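Local coordinates for cyclohexadienyl dehydratase (Synthetic construct, PDB 5JOS), which probably catalyses the dehydration of prephenate and arogenate in phenylalanine biosynthesis, using a scaffold of the periplasmic binding protein family, at residues Leu25-Thr30 / Val64-Thr69; Lys34-Arg39 / Gly47-Val52; Phe102-Met107 / Tyr223-Leu228; Val136-Gly141 / Val177-Thr182. All blocks are in the same frame, centred on the assembly; numbering follows the deposited sequence.

Contact 1. Residues Leu25-Thr30 / Val64-Thr69; sequences LRVGTT and VEFVPT
The phenyl ring of F66 lies alongside V27, the two side chains pointing the same way from neighbouring strands. V27 CB is 4.0 Å from F66 CD1, V27 CG1 sits at the same distance from F66 CE1, and T29 CG2 also comes obliquely at CD1. One face of the ring carries CG2 of V64, near the ring's margin rather than over its centre; that methyl also meets V27 CG2 at 3.9 Å. With CG of F66 turned anti to its carbonyl carbon (chi1 -72°), the ring stays beside V27. Cutting F66 back to an alanine is likely to open a gap beside V27 CG1 and uncover the V64 methyl.

R26 and E65 run side by side, their guanidinium and carboxylate planes 74° apart. The touch is between R26 CG and E65 OE1 at 4.0 Å, not between charges: the arginine bends at chi3 and pairs with D84 and D81.

The backbones form a parallel ladder of five hydrogen bonds. V67 N to V27 O is 2.7 Å long; T69 N to T29 O, the last rung, is 3.0 Å. The threonine hydroxyls bond beyond the pair: T29 OG1 to M87 O, T30 OG1 to D32 and T69 OG1 to D77.

The short segments cross at 33°, and strand 24-29 is central in its sheet, between 63-68 and 85-86. Helix 48-60 links the two strands in beta-alpha-beta fashion and covers the L25, V64 and F66 face, while Y45 of strand 45-46 meets the F66 ring.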
loop_
_atom_site.group_PDB
_atom_site.type_symbol
_atom_site.label_atom_id
_atom_site.label_comp_id
_atom_site.label_asym_id
_atom_site.label_seq_id
_atom_site.Cartn_x
_atom_site.Cartn_y
_atom_site.Cartn_z
ATOM N N LEU A 25 -3.881 -19.904 -10.734
ATOM C CA LEU A 25 -3.284 -19.261 -9.565
ATOM C C LEU A 25 -4.396 -18.954 -8.619
ATOM O O LEU A 25 -5.299 -18.236 -8.968
ATOM C CB LEU A 25 -2.569 -18.007 -9.910
ATOM C CG LEU A 25 -1.992 -17.234 -8.706
ATOM C CD1 LEU A 25 -0.857 -18.003 -8.034
ATOM C CD2 LEU A 25 -1.490 -15.898 -9.173
ATOM N N ARG A 26 -4.341 -19.533 -7.418
ATOM C CA ARG A 26 -5.314 -19.260 -6.405
ATOM C C ARG A 26 -4.819 -18.089 -5.543
ATOM O O ARG A 26 -3.813 -18.185 -4.885
ATOM C CB ARG A 26 -5.534 -20.496 -5.539
ATOM C CG ARG A 26 -5.893 -21.768 -6.350
ATOM C CD ARG A 26 -5.934 -23.071 -5.502
ATOM N NE ARG A 26 -4.642 -23.179 -4.830
ATOM C CZ ARG A 26 -4.381 -23.722 -3.626
ATOM N NH1 ARG A 26 -5.317 -24.326 -2.869
ATOM N NH2 ARG A 26 -3.142 -23.673 -3.171
ATOM N N VAL A 27 -5.571 -17.000 -5.590
ATOM C CA VAL A 27 -5.259 -15.789 -4.902
ATOM C C VAL A 27 -6.258 -15.529 -3.771
ATOM O O VAL A 27 -7.438 -15.339 -3.968
ATOM C CB VAL A 27 -5.334 -14.626 -5.872
ATOM C CG1 VAL A 27 -5.126 -13.361 -5.131
ATOM C CG2 VAL A 27 -4.274 -14.750 -6.955
ATOM N N GLY A 28 -5.765 -15.573 -2.561
ATOM C CA GLY A 28 -6.577 -15.265 -1.448
ATOM C C GLY A 28 -6.787 -13.758 -1.325
ATOM O O GLY A 28 -5.849 -12.983 -1.384
ATOM N N THR A 29 -8.024 -13.341 -1.120
ATOM C CA THR A 29 -8.293 -11.900 -0.993
ATOM C C THR A 29 -9.548 -11.662 -0.163
ATOM O O THR A 29 -10.475 -12.508 -0.146
ATOM C CB THR A 29 -8.315 -11.262 -2.406
ATOM O OG1 THR A 29 -8.033 -9.856 -2.321
ATOM C CG2 THR A 29 -9.679 -11.498 -3.048
ATOM N N THR A 30 -9.628 -10.507 0.525
ATOM C CA THR A 30 -10.776 -10.261 1.443
ATOM C C THR A 30 -11.948 -9.587 0.801
ATOM O O THR A 30 -13.061 -9.810 1.244
ATOM C CB THR A 30 -10.367 -9.497 2.710
ATOM O OG1 THR A 30 -9.865 -8.180 2.389
ATOM C CG2 THR A 30 -9.263 -10.275 3.395
ATOM N N VAL A 64 -6.482 -16.959 -13.161
ATOM C CA VAL A 64 -6.573 -16.492 -11.781
ATOM C C VAL A 64 -7.832 -17.056 -11.115
ATOM O O VAL A 64 -8.869 -17.115 -11.703
ATOM C CB VAL A 64 -6.489 -14.946 -11.706
ATOM C CG1 VAL A 64 -7.731 -14.293 -12.259
ATOM C CG2 VAL A 64 -6.278 -14.507 -10.313
ATOM N N GLU A 65 -7.735 -17.574 -9.917
ATOM C CA GLU A 65 -8.954 -17.917 -9.181
ATOM C C GLU A 65 -8.889 -17.193 -7.837
ATOM O O GLU A 65 -7.941 -17.377 -7.075
ATOM C CB GLU A 65 -9.005 -19.407 -8.921
ATOM C CG GLU A 65 -10.167 -19.837 -8.065
ATOM C CD GLU A 65 -10.066 -21.288 -7.616
ATOM O OE1 GLU A 65 -9.413 -22.134 -8.269
ATOM O OE2 GLU A 65 -10.681 -21.588 -6.590
ATOM N N PHE A 66 -9.854 -16.335 -7.584
ATOM C CA PHE A 66 -9.928 -15.614 -6.343
ATOM C C PHE A 66 -10.547 -16.458 -5.227
ATOM O O PHE A 66 -11.626 -16.963 -5.363
ATOM C CB PHE A 66 -10.705 -14.335 -6.578
ATOM C CG PHE A 66 -9.922 -13.341 -7.364
ATOM C CD1 PHE A 66 -8.758 -12.791 -6.842
ATOM C CD2 PHE A 66 -10.265 -13.040 -8.668
ATOM C CE1 PHE A 66 -7.983 -11.937 -7.599
ATOM C CE2 PHE A 66 -9.517 -12.130 -9.420
ATOM C CZ PHE A 66 -8.369 -11.599 -8.883
ATOM N N VAL A 67 -9.856 -16.620 -4.112
ATOM C CA VAL A 67 -10.401 -17.439 -3.021
ATOM C C VAL A 67 -10.744 -16.487 -1.882
ATOM O O VAL A 67 -9.839 -15.862 -1.365
ATOM C CB VAL A 67 -9.390 -18.482 -2.643
ATOM C CG1 VAL A 67 -9.860 -19.332 -1.420
ATOM C CG2 VAL A 67 -9.149 -19.403 -3.828
ATOM N N PRO A 68 -12.059 -16.328 -1.535
ATOM C CA PRO A 68 -12.496 -15.478 -0.442
ATOM C C PRO A 68 -11.749 -15.886 0.851
ATOM O O PRO A 68 -11.596 -17.063 1.116
ATOM C CB PRO A 68 -13.982 -15.773 -0.293
ATOM C CG PRO A 68 -14.417 -16.488 -1.557
ATOM C CD PRO A 68 -13.179 -16.991 -2.239
ATOM N N THR A 69 -11.195 -14.919 1.568
ATOM C CA THR A 69 -10.714 -15.146 2.909
ATOM C C THR A 69 -11.138 -13.890 3.712
ATOM O O THR A 69 -11.715 -12.932 3.140
ATOM C CB THR A 69 -9.186 -15.430 2.907
ATOM O OG1 THR A 69 -8.716 -15.870 4.192
ATOM C CG2 THR A 69 -8.449 -14.244 2.570
#

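Contact 2. Residues Lys34-Arg39 / Gly47-Val52; sequences KPFSYR and GFDIDV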
loop_
_atom_site.group_PDB
_atom_site.type_symbol
_atom_site.label_atom_id
_atom_site.label_comp_id
_atom_site.label_asym_id
_atom_site.label_seq_id
_atom_site.Cartn_x
_atom_site.Cartn_y
_atom_site.Cartn_z
ATOM N N LYS A 34 -11.020 -1.282 0.164
ATOM C CA LYS A 34 -10.701 -0.348 -0.891
ATOM C C LYS A 34 -9.461 0.364 -0.491
ATOM O O LYS A 34 -9.324 0.665 0.665
ATOM C CB LYS A 34 -11.730 0.707 -1.068
ATOM C CG LYS A 34 -13.142 0.250 -1.264
ATOM C CD LYS A 34 -14.097 1.369 -0.798
ATOM C CE LYS A 34 -15.172 1.666 -1.806
ATOM N NZ LYS A 34 -16.099 0.525 -1.894
ATOM N N PRO A 35 -8.595 0.682 -1.466
ATOM C CA PRO A 35 -8.860 0.486 -2.906
ATOM C C PRO A 35 -8.191 -0.811 -3.454
ATOM O O PRO A 35 -7.914 -0.888 -4.658
ATOM C CB PRO A 35 -8.121 1.706 -3.521
ATOM C CG PRO A 35 -6.875 1.740 -2.625
ATOM C CD PRO A 35 -7.430 1.511 -1.256
ATOM N N PHE A 36 -7.815 -1.750 -2.578
ATOM C CA PHE A 36 -7.022 -2.898 -3.005
ATOM C C PHE A 36 -7.816 -4.107 -3.483
ATOM O O PHE A 36 -7.368 -4.822 -4.393
ATOM C CB PHE A 36 -6.103 -3.333 -1.859
ATOM C CG PHE A 36 -5.102 -2.288 -1.470
ATOM C CD1 PHE A 36 -3.942 -2.134 -2.188
ATOM C CD2 PHE A 36 -5.310 -1.496 -0.434
ATOM C CE1 PHE A 36 -3.065 -1.171 -1.863
ATOM C CE2 PHE A 36 -4.394 -0.551 -0.092
ATOM C CZ PHE A 36 -3.299 -0.397 -0.783
ATOM N N SER A 37 -8.926 -4.351 -2.817
ATOM C CA SER A 37 -9.745 -5.526 -2.969
ATOM C C SER A 37 -11.118 -5.320 -2.445
ATOM O O SER A 37 -11.335 -5.332 -1.241
ATOM C CB SER A 37 -9.128 -6.674 -2.195
ATOM O OG SER A 37 -9.928 -7.862 -2.297
ATOM N N TYR A 38 -12.074 -5.211 -3.345
ATOM C CA TYR A 38 -13.422 -4.963 -2.966
ATOM C C TYR A 38 -14.349 -5.423 -4.023
ATOM O O TYR A 38 -13.938 -6.210 -4.876
ATOM C CB TYR A 38 -13.642 -3.507 -2.593
ATOM C CG TYR A 38 -13.346 -2.444 -3.626
ATOM C CD1 TYR A 38 -12.022 -2.004 -3.896
ATOM C CD2 TYR A 38 -14.398 -1.761 -4.255
ATOM C CE1 TYR A 38 -11.766 -0.945 -4.797
ATOM C CE2 TYR A 38 -14.138 -0.732 -5.171
ATOM C CZ TYR A 38 -12.833 -0.315 -5.430
ATOM O OH TYR A 38 -12.680 0.710 -6.330
ATOM N N ARG A 39 -15.612 -4.997 -3.954
ATOM C CA ARG A 39 -16.635 -5.481 -4.941
ATOM C C ARG A 39 -17.140 -4.297 -5.791
ATOM O O ARG A 39 -17.448 -3.238 -5.220
ATOM C CB ARG A 39 -17.859 -6.182 -4.287
ATOM C CG ARG A 39 -17.626 -7.287 -3.297
ATOM C CD ARG A 39 -16.699 -8.298 -3.898
ATOM N NE ARG A 39 -16.741 -9.585 -3.187
ATOM C CZ ARG A 39 -16.953 -10.788 -3.753
ATOM N NH1 ARG A 39 -17.145 -10.930 -5.072
ATOM N NH2 ARG A 39 -16.974 -11.882 -2.996
ATOM N N GLY A 47 -10.206 -3.771 -7.796
ATOM C CA GLY A 47 -9.228 -3.048 -7.026
ATOM C C GLY A 47 -7.814 -3.168 -7.551
ATOM O O GLY A 47 -7.512 -3.973 -8.440
ATOM N N PHE A 48 -6.942 -2.401 -6.914
ATOM C CA PHE A 48 -5.516 -2.402 -7.195
ATOM C C PHE A 48 -4.880 -3.799 -7.259
ATOM O O PHE A 48 -4.210 -4.137 -8.238
ATOM C CB PHE A 48 -4.860 -1.535 -6.099
ATOM C CG PHE A 48 -3.367 -1.273 -6.239
ATOM C CD1 PHE A 48 -2.440 -2.247 -5.924
ATOM C CD2 PHE A 48 -2.909 -0.014 -6.477
ATOM C CE1 PHE A 48 -1.081 -1.979 -5.963
ATOM C CE2 PHE A 48 -1.539 0.268 -6.544
ATOM C CZ PHE A 48 -0.631 -0.721 -6.295
ATOM N N ASP A 49 -5.051 -4.610 -6.205
ATOM C CA ASP A 49 -4.415 -5.900 -6.207
ATOM C C ASP A 49 -5.185 -6.999 -6.970
ATOM O O ASP A 49 -4.616 -8.098 -7.196
ATOM C CB ASP A 49 -4.098 -6.356 -4.813
ATOM C CG ASP A 49 -2.913 -5.627 -4.233
ATOM O OD1 ASP A 49 -1.938 -5.314 -4.972
ATOM O OD2 ASP A 49 -2.915 -5.393 -2.995
ATOM N N ILE A 50 -6.408 -6.677 -7.401
ATOM C CA ILE A 50 -7.175 -7.546 -8.264
ATOM C C ILE A 50 -6.594 -7.384 -9.614
ATOM O O ILE A 50 -6.365 -8.408 -10.284
ATOM C CB ILE A 50 -8.645 -7.226 -8.245
ATOM C CG1 ILE A 50 -9.192 -7.265 -6.840
ATOM C CG2 ILE A 50 -9.464 -8.107 -9.209
ATOM C CD1 ILE A 50 -9.089 -8.569 -6.098
ATOM N N ASP A 51 -6.308 -6.128 -10.005
ATOM C CA ASP A 51 -5.603 -5.897 -11.220
ATOM C C ASP A 51 -4.218 -6.609 -11.184
ATOM O O ASP A 51 -3.753 -7.176 -12.189
ATOM C CB ASP A 51 -5.370 -4.415 -11.451
ATOM C CG ASP A 51 -6.582 -3.677 -11.871
ATOM O OD1 ASP A 51 -7.665 -4.284 -12.008
ATOM O OD2 ASP A 51 -6.430 -2.457 -12.179
ATOM N N VAL A 52 -3.468 -6.454 -10.104
ATOM C CA VAL A 52 -2.099 -7.054 -10.046
ATOM C C VAL A 52 -2.196 -8.593 -10.106
ATOM O O VAL A 52 -1.457 -9.235 -10.793
ATOM C CB VAL A 52 -1.421 -6.684 -8.710
ATOM C CG1 VAL A 52 -0.091 -7.349 -8.523
ATOM C CG2 VAL A 52 -1.208 -5.196 -8.578
#
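A classic beta bulge, F36 and S37 opposite Y33, carries the loop that meets the first turn of helix 48-60, with G47 at its N-cap. Two backbone carbonyls take up helix N-H groups: F48 N donates to P35 O at 2.9 Å, nearly straight, and D49 N donates to F36 O over the same length but more bent, using a lone pair in the carbonyl plane. The fit demands a glycine at G47, because a CB there would collide with F36 O and S37 N.

F36 turns its ring edge to the face of F48, centroids 5.6 Å apart and planes at 66°, a T-shaped stack. CG of F48 stands anti to the backbone N (chi1 -175°), which brings F48 CD1 to 4.0 Å from F36 CD1. The same F36 CD1 lies 3.5 Å from D49 OD2, the carboxylate tilted 27° from the ring. One helix residue further, I50 CD1 lies 4.0 Å from S37 OG, whose hydroxyl bonds with T29.

D49 has its own polar partners, Y211 at OD1 and G89 N at OD2, with a weak bond from OD2 to Y106 OH. The chemistry therefore divides: loop carbonyls satisfy the first helix amides, and the aromatic pair walls one side of a well-anchored carboxylate.

Contact 3. Residues Phe102-Met107 / Tyr223-Leu228; sequences FSDPYM and YVNQWL
L228, N225 and D104 carry this join between helix 218-233 and the loop 102-107, which leads on toward the strands that pass from one lobe of the binding-protein fold to the other. N225 does the polar work: its OD1 accepts D104 N at 2.8 Å, nearly straight at the hydrogen, with the donor tilted 29° from the amide plane. The D104 carboxylate also stacks flat on the N225 amide, the planes only 2° apart, with D104 OD2 3.4 Å from N225 CG. CG of N225 is anti to its carbonyl carbon (chi1 -76°), and this sends the amide out to the loop. A leucine at N225 would probably leave D104 N without its acceptor and the carboxylate without its stacking partner.

Two waters stitch the edges. One donates to F102 O and accepts from N225 ND2, with a weak, long bond to D104 OD1; the other joins D104 OD2 to N225 O. L228 supplies the apolar part, its CD1 pressed to 3.3 Å from D104 O and its CD2 only loosely against Y106 CB, 4.4 Å away. That same carbonyl, D104 O, is held inside the loop by S103 OG, which donates to it at 2.7 Å and accepts from Y211 N.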
loop_
_atom_site.group_PDB
_atom_site.type_symbol
_atom_site.label_atom_id
_atom_site.label_comp_id
_atom_site.label_asym_id
_atom_site.label_seq_id
_atom_site.Cartn_x
_atom_site.Cartn_y
_atom_site.Cartn_z
ATOM N N PHE A 102 6.765 -12.891 2.831
ATOM C CA PHE A 102 6.291 -11.772 2.033
ATOM C C PHE A 102 7.221 -11.502 0.844
ATOM O O PHE A 102 8.428 -11.575 0.992
ATOM C CB PHE A 102 6.242 -10.550 2.930
ATOM C CG PHE A 102 4.997 -10.459 3.757
ATOM C CD1 PHE A 102 3.890 -9.839 3.265
ATOM C CD2 PHE A 102 4.980 -10.908 5.037
ATOM C CE1 PHE A 102 2.760 -9.665 4.009
ATOM C CE2 PHE A 102 3.826 -10.776 5.810
ATOM C CZ PHE A 102 2.728 -10.151 5.302
ATOM N N SER A 103 6.636 -11.188 -0.301
ATOM C CA SER A 103 7.323 -10.525 -1.378
ATOM C C SER A 103 8.012 -9.268 -0.922
ATOM O O SER A 103 7.673 -8.714 0.075
ATOM C CB SER A 103 6.314 -10.136 -2.466
ATOM O OG SER A 103 5.517 -9.032 -2.185
ATOM N N ASP A 104 8.918 -8.781 -1.749
ATOM C CA ASP A 104 9.382 -7.423 -1.615
ATOM C C ASP A 104 8.168 -6.461 -1.668
ATOM O O ASP A 104 7.115 -6.808 -2.208
ATOM C CB ASP A 104 10.342 -7.053 -2.738
ATOM C CG ASP A 104 11.590 -7.844 -2.709
ATOM O OD1 ASP A 104 12.024 -8.239 -1.646
ATOM O OD2 ASP A 104 12.155 -8.031 -3.775
ATOM N N PRO A 105 8.332 -5.263 -1.132
ATOM C CA PRO A 105 7.177 -4.404 -0.906
ATOM C C PRO A 105 6.761 -3.778 -2.184
ATOM O O PRO A 105 7.570 -3.497 -3.011
ATOM C CB PRO A 105 7.694 -3.397 0.108
ATOM C CG PRO A 105 9.193 -3.436 -0.008
ATOM C CD PRO A 105 9.506 -4.860 -0.318
ATOM N N TYR A 106 5.479 -3.650 -2.432
ATOM C CA TYR A 106 5.058 -2.904 -3.606
ATOM C C TYR A 106 4.489 -1.505 -3.309
ATOM O O TYR A 106 4.166 -0.744 -4.241
ATOM C CB TYR A 106 4.013 -3.695 -4.412
ATOM C CG TYR A 106 2.759 -4.006 -3.691
ATOM C CD1 TYR A 106 2.665 -5.130 -2.923
ATOM C CD2 TYR A 106 1.642 -3.209 -3.791
ATOM C CE1 TYR A 106 1.512 -5.410 -2.218
ATOM C CE2 TYR A 106 0.490 -3.499 -3.110
ATOM C CZ TYR A 106 0.421 -4.639 -2.364
ATOM O OH TYR A 106 -0.719 -5.029 -1.718
ATOM N N MET A 107 4.361 -1.198 -2.021
ATOM C CA MET A 107 4.016 0.113 -1.572
ATOM C C MET A 107 4.585 0.340 -0.201
ATOM O O MET A 107 4.596 -0.577 0.676
ATOM C CB MET A 107 2.474 0.225 -1.483
ATOM C CG MET A 107 2.035 1.662 -1.335
ATOM S SD MET A 107 0.247 1.618 -1.184
ATOM C CE MET A 107 -0.141 1.035 -2.858
ATOM N N TYR A 223 10.206 -15.999 -8.011
ATOM C CA TYR A 223 9.473 -15.618 -9.201
ATOM C C TYR A 223 8.737 -14.329 -8.937
ATOM O O TYR A 223 8.791 -13.414 -9.698
ATOM C CB TYR A 223 8.421 -16.668 -9.586
ATOM C CG TYR A 223 7.767 -16.443 -10.961
ATOM C CD1 TYR A 223 6.758 -15.498 -11.140
ATOM C CD2 TYR A 223 8.133 -17.214 -12.083
ATOM C CE1 TYR A 223 6.197 -15.283 -12.408
ATOM C CE2 TYR A 223 7.557 -16.994 -13.339
ATOM C CZ TYR A 223 6.579 -16.028 -13.486
ATOM O OH TYR A 223 5.962 -15.800 -14.710
ATOM N N VAL A 224 7.966 -14.293 -7.872
ATOM C CA VAL A 224 7.183 -13.083 -7.564
ATOM C C VAL A 224 7.972 -11.849 -7.450
ATOM O O VAL A 224 7.543 -10.783 -7.965
ATOM C CB VAL A 224 6.302 -13.240 -6.317
ATOM C CG1 VAL A 224 5.589 -11.942 -5.963
ATOM C CG2 VAL A 224 5.288 -14.289 -6.554
ATOM N N ASN A 225 9.114 -11.947 -6.773
ATOM C CA ASN A 225 10.022 -10.833 -6.651
ATOM C C ASN A 225 10.629 -10.376 -7.952
ATOM O O ASN A 225 10.773 -9.162 -8.198
ATOM C CB ASN A 225 11.143 -11.148 -5.633
ATOM C CG ASN A 225 10.619 -11.059 -4.153
ATOM O OD1 ASN A 225 9.600 -10.461 -3.895
ATOM N ND2 ASN A 225 11.317 -11.658 -3.226
ATOM N N GLN A 226 11.082 -11.309 -8.777
ATOM C CA GLN A 226 11.494 -10.917 -10.134
ATOM C C GLN A 226 10.330 -10.307 -10.906
ATOM O O GLN A 226 10.457 -9.351 -11.638
ATOM C CB GLN A 226 11.906 -12.131 -10.885
ATOM C CG GLN A 226 13.214 -12.665 -10.384
ATOM C CD GLN A 226 13.321 -14.122 -10.667
ATOM O OE1 GLN A 226 12.399 -14.784 -11.172
ATOM N NE2 GLN A 226 14.468 -14.639 -10.384
ATOM N N TRP A 227 9.180 -10.854 -10.752
ATOM C CA TRP A 227 8.075 -10.259 -11.482
ATOM C C TRP A 227 7.676 -8.845 -11.006
ATOM O O TRP A 227 7.372 -7.945 -11.839
ATOM C CB TRP A 227 6.923 -11.125 -11.359
ATOM C CG TRP A 227 5.798 -10.599 -11.970
ATOM C CD1 TRP A 227 5.574 -10.476 -13.320
ATOM C CD2 TRP A 227 4.652 -10.064 -11.320
ATOM N NE1 TRP A 227 4.346 -9.924 -13.522
ATOM C CE2 TRP A 227 3.778 -9.632 -12.318
ATOM C CE3 TRP A 227 4.305 -9.886 -10.009
ATOM C CZ2 TRP A 227 2.588 -9.129 -12.047
ATOM C CZ3 TRP A 227 3.065 -9.319 -9.733
ATOM C CH2 TRP A 227 2.256 -8.932 -10.720
ATOM N N LEU A 228 7.783 -8.615 -9.700
ATOM C CA LEU A 228 7.475 -7.267 -9.156
ATOM C C LEU A 228 8.424 -6.258 -9.636
ATOM O O LEU A 228 8.069 -5.171 -9.999
ATOM C CB LEU A 228 7.631 -7.221 -7.658
ATOM C CG LEU A 228 6.507 -7.741 -6.914
ATOM C CD1 LEU A 228 6.815 -7.612 -5.428
ATOM C CD2 LEU A 228 5.348 -6.824 -7.244
HETATM O O HOH W 1 10.755 -11.193 -0.358
HETATM O O HOH W 2 11.274 -7.339 -6.155
#

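Contact 4. Residues Val136-Gly141 / Val177-Thr182; sequences VAVNPG and VMITDT
The carbonyl oxygen of V177 is gripped twice by strand 135-138: A137 N donates to it at 2.9 Å, with 163° at the hydrogen, and V136 CA adds a C-H...O contact of 3.3 Å. One step on, A137 O answers in the same style but less firmly. I179 N makes a weak bond to it at 3.3 Å, and the CA of M178 lies nearby. This alternation is the signature of a parallel pair, and it soon runs out: the strands splay at 35°, and by V138 and I179 the CA atoms are 5.9 Å apart.

Where the direct ladder ends a water takes over, donating 2.8 Å to I179 O and also to N139 OD1. The asparagine oxygen has a second partner in N144 and its nitrogen one in N162, so the amide is held from several sides.

Side chains divide between the two faces of the sheet. I179 carries one: its CG1 meets V136 CG1 at 4.1 Å, crossing it at a slant, and its CB lies as close to V138 CG1, a branch set alongside it because it is anti to the V138 carbonyl carbon (chi1 -60°). On the other face M178 runs out fully extended, starting with CG near A137 O.

This is the central part of the mixed five-stranded sheet in the second lobe of the binding-protein fold, with helices on both faces. Helix 143-151 covers V138 and I179, whereas helix 166-171 packs on A137 and M178. Strand 156-159 flanks 135-138 in the sheet, and antiparallel strand 111-116 borders 177-181 on its other edge.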
loop_
_atom_site.group_PDB
_atom_site.type_symbol
_atom_site.label_atom_id
_atom_site.label_comp_id
_atom_site.label_asym_id
_atom_site.label_seq_id
_atom_site.Cartn_x
_atom_site.Cartn_y
_atom_site.Cartn_z
ATOM N N VAL A 136 2.404 23.879 9.865
ATOM C CA VAL A 136 2.100 22.494 10.004
ATOM C C VAL A 136 0.972 22.275 10.937
ATOM O O VAL A 136 0.931 22.864 12.003
ATOM C CB VAL A 136 3.309 21.731 10.552
ATOM C CG1 VAL A 136 2.972 20.285 10.869
ATOM C CG2 VAL A 136 4.405 21.728 9.507
ATOM N N ALA A 137 0.042 21.452 10.481
ATOM C CA ALA A 137 -1.199 21.207 11.215
ATOM C C ALA A 137 -1.292 19.800 11.659
ATOM O O ALA A 137 -1.084 18.907 10.859
ATOM C CB ALA A 137 -2.407 21.532 10.372
ATOM N N VAL A 138 -1.583 19.588 12.953
ATOM C CA VAL A 138 -1.792 18.242 13.413
ATOM C C VAL A 138 -2.890 18.214 14.460
ATOM O O VAL A 138 -3.179 19.243 15.115
ATOM C CB VAL A 138 -0.543 17.654 14.056
ATOM C CG1 VAL A 138 0.614 17.612 13.085
ATOM C CG2 VAL A 138 -0.172 18.464 15.275
ATOM N N ASN A 139 -3.464 17.024 14.669
ATOM C CA ASN A 139 -4.337 16.798 15.815
ATOM C C ASN A 139 -3.501 16.488 17.037
ATOM O O ASN A 139 -2.369 16.070 16.916
ATOM C CB ASN A 139 -5.328 15.657 15.534
ATOM C CG ASN A 139 -4.616 14.350 15.200
ATOM O OD1 ASN A 139 -3.742 14.298 14.333
ATOM N ND2 ASN A 139 -4.909 13.345 15.932
ATOM N N PRO A 140 -4.071 16.647 18.239
ATOM C CA PRO A 140 -3.319 16.412 19.419
ATOM C C PRO A 140 -3.181 14.959 19.766
ATOM O O PRO A 140 -4.100 14.169 19.593
ATOM C CB PRO A 140 -4.165 17.045 20.558
ATOM C CG PRO A 140 -5.441 17.458 19.931
ATOM C CD PRO A 140 -5.481 16.956 18.528
ATOM N N GLY A 141 -2.035 14.647 20.312
ATOM C CA GLY A 141 -1.950 13.569 21.277
ATOM C C GLY A 141 -1.481 12.269 20.693
ATOM O O GLY A 141 -1.327 11.365 21.426
ATOM N N VAL A 177 0.677 22.439 5.537
ATOM C CA VAL A 177 0.929 20.986 5.466
ATOM C C VAL A 177 0.244 20.299 6.630
ATOM O O VAL A 177 0.533 20.616 7.787
ATOM C CB VAL A 177 2.417 20.694 5.636
ATOM C CG1 VAL A 177 2.667 19.171 5.618
ATOM C CG2 VAL A 177 3.303 21.409 4.585
ATOM N N MET A 178 -0.638 19.325 6.338
ATOM C CA MET A 178 -1.253 18.507 7.367
ATOM C C MET A 178 -0.516 17.188 7.378
ATOM O O MET A 178 -0.296 16.640 6.318
ATOM C CB MET A 178 -2.744 18.282 7.060
ATOM C CG MET A 178 -3.373 17.317 8.051
ATOM S SD MET A 178 -5.056 17.065 7.471
ATOM C CE MET A 178 -5.550 15.807 8.643
ATOM N N ILE A 179 -0.067 16.739 8.562
ATOM C CA ILE A 179 0.527 15.431 8.748
ATOM C C ILE A 179 -0.514 14.488 9.198
ATOM O O ILE A 179 -1.168 14.754 10.199
ATOM C CB ILE A 179 1.634 15.407 9.828
ATOM C CG1 ILE A 179 2.680 16.415 9.470
ATOM C CG2 ILE A 179 2.238 14.048 9.989
ATOM C CD1 ILE A 179 3.416 16.177 8.162
ATOM N N THR A 180 -0.674 13.384 8.434
ATOM C CA THR A 180 -1.682 12.401 8.751
ATOM C C THR A 180 -1.270 11.050 8.176
ATOM O O THR A 180 -0.371 10.997 7.350
ATOM C CB THR A 180 -3.031 12.886 8.204
ATOM O OG1 THR A 180 -4.071 12.030 8.631
ATOM C CG2 THR A 180 -3.020 12.926 6.759
ATOM N N ASP A 181 -1.946 9.968 8.577
ATOM C CA ASP A 181 -1.743 8.670 7.911
ATOM C C ASP A 181 -1.944 8.723 6.420
ATOM O O ASP A 181 -2.816 9.433 5.933
ATOM C CB ASP A 181 -2.662 7.581 8.450
ATOM C CG ASP A 181 -2.336 7.201 9.876
ATOM O OD1 ASP A 181 -1.208 7.309 10.330
ATOM O OD2 ASP A 181 -3.235 6.784 10.559
ATOM N N THR A 182 -1.192 7.876 5.715
ATOM C CA THR A 182 -1.207 7.830 4.286
ATOM C C THR A 182 -2.652 7.687 3.743
ATOM O O THR A 182 -3.066 8.435 2.817
ATOM C CB THR A 182 -0.330 6.742 3.757
ATOM O OG1 THR A 182 0.993 7.012 4.209
ATOM C CG2 THR A 182 -0.381 6.701 2.239
HETATM O O HOH W 3 -3.299 15.752 11.700
#

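Contacts 1, 2 and 3 share one lobe of the two-lobed fold, and contact 4 lies in the other, its centre about 36 Å from that of contact 1 across the middle of the chain. Contact 2 is nested within the loop closed by contact 1, and contact 4 within the long loop closed by contact 3: the chain leaves the first lobe, builds the second sheet and returns to add helix 218-233. Helix 48-60 ties the first three together, with I50 against F66, and D49 near Y106 and V52 near W227. Contacts 3 and 4 approach to about 6 Å at their nearest atoms, in M107 and T182, beside the connecting strands, probably near the hinge between the lobes.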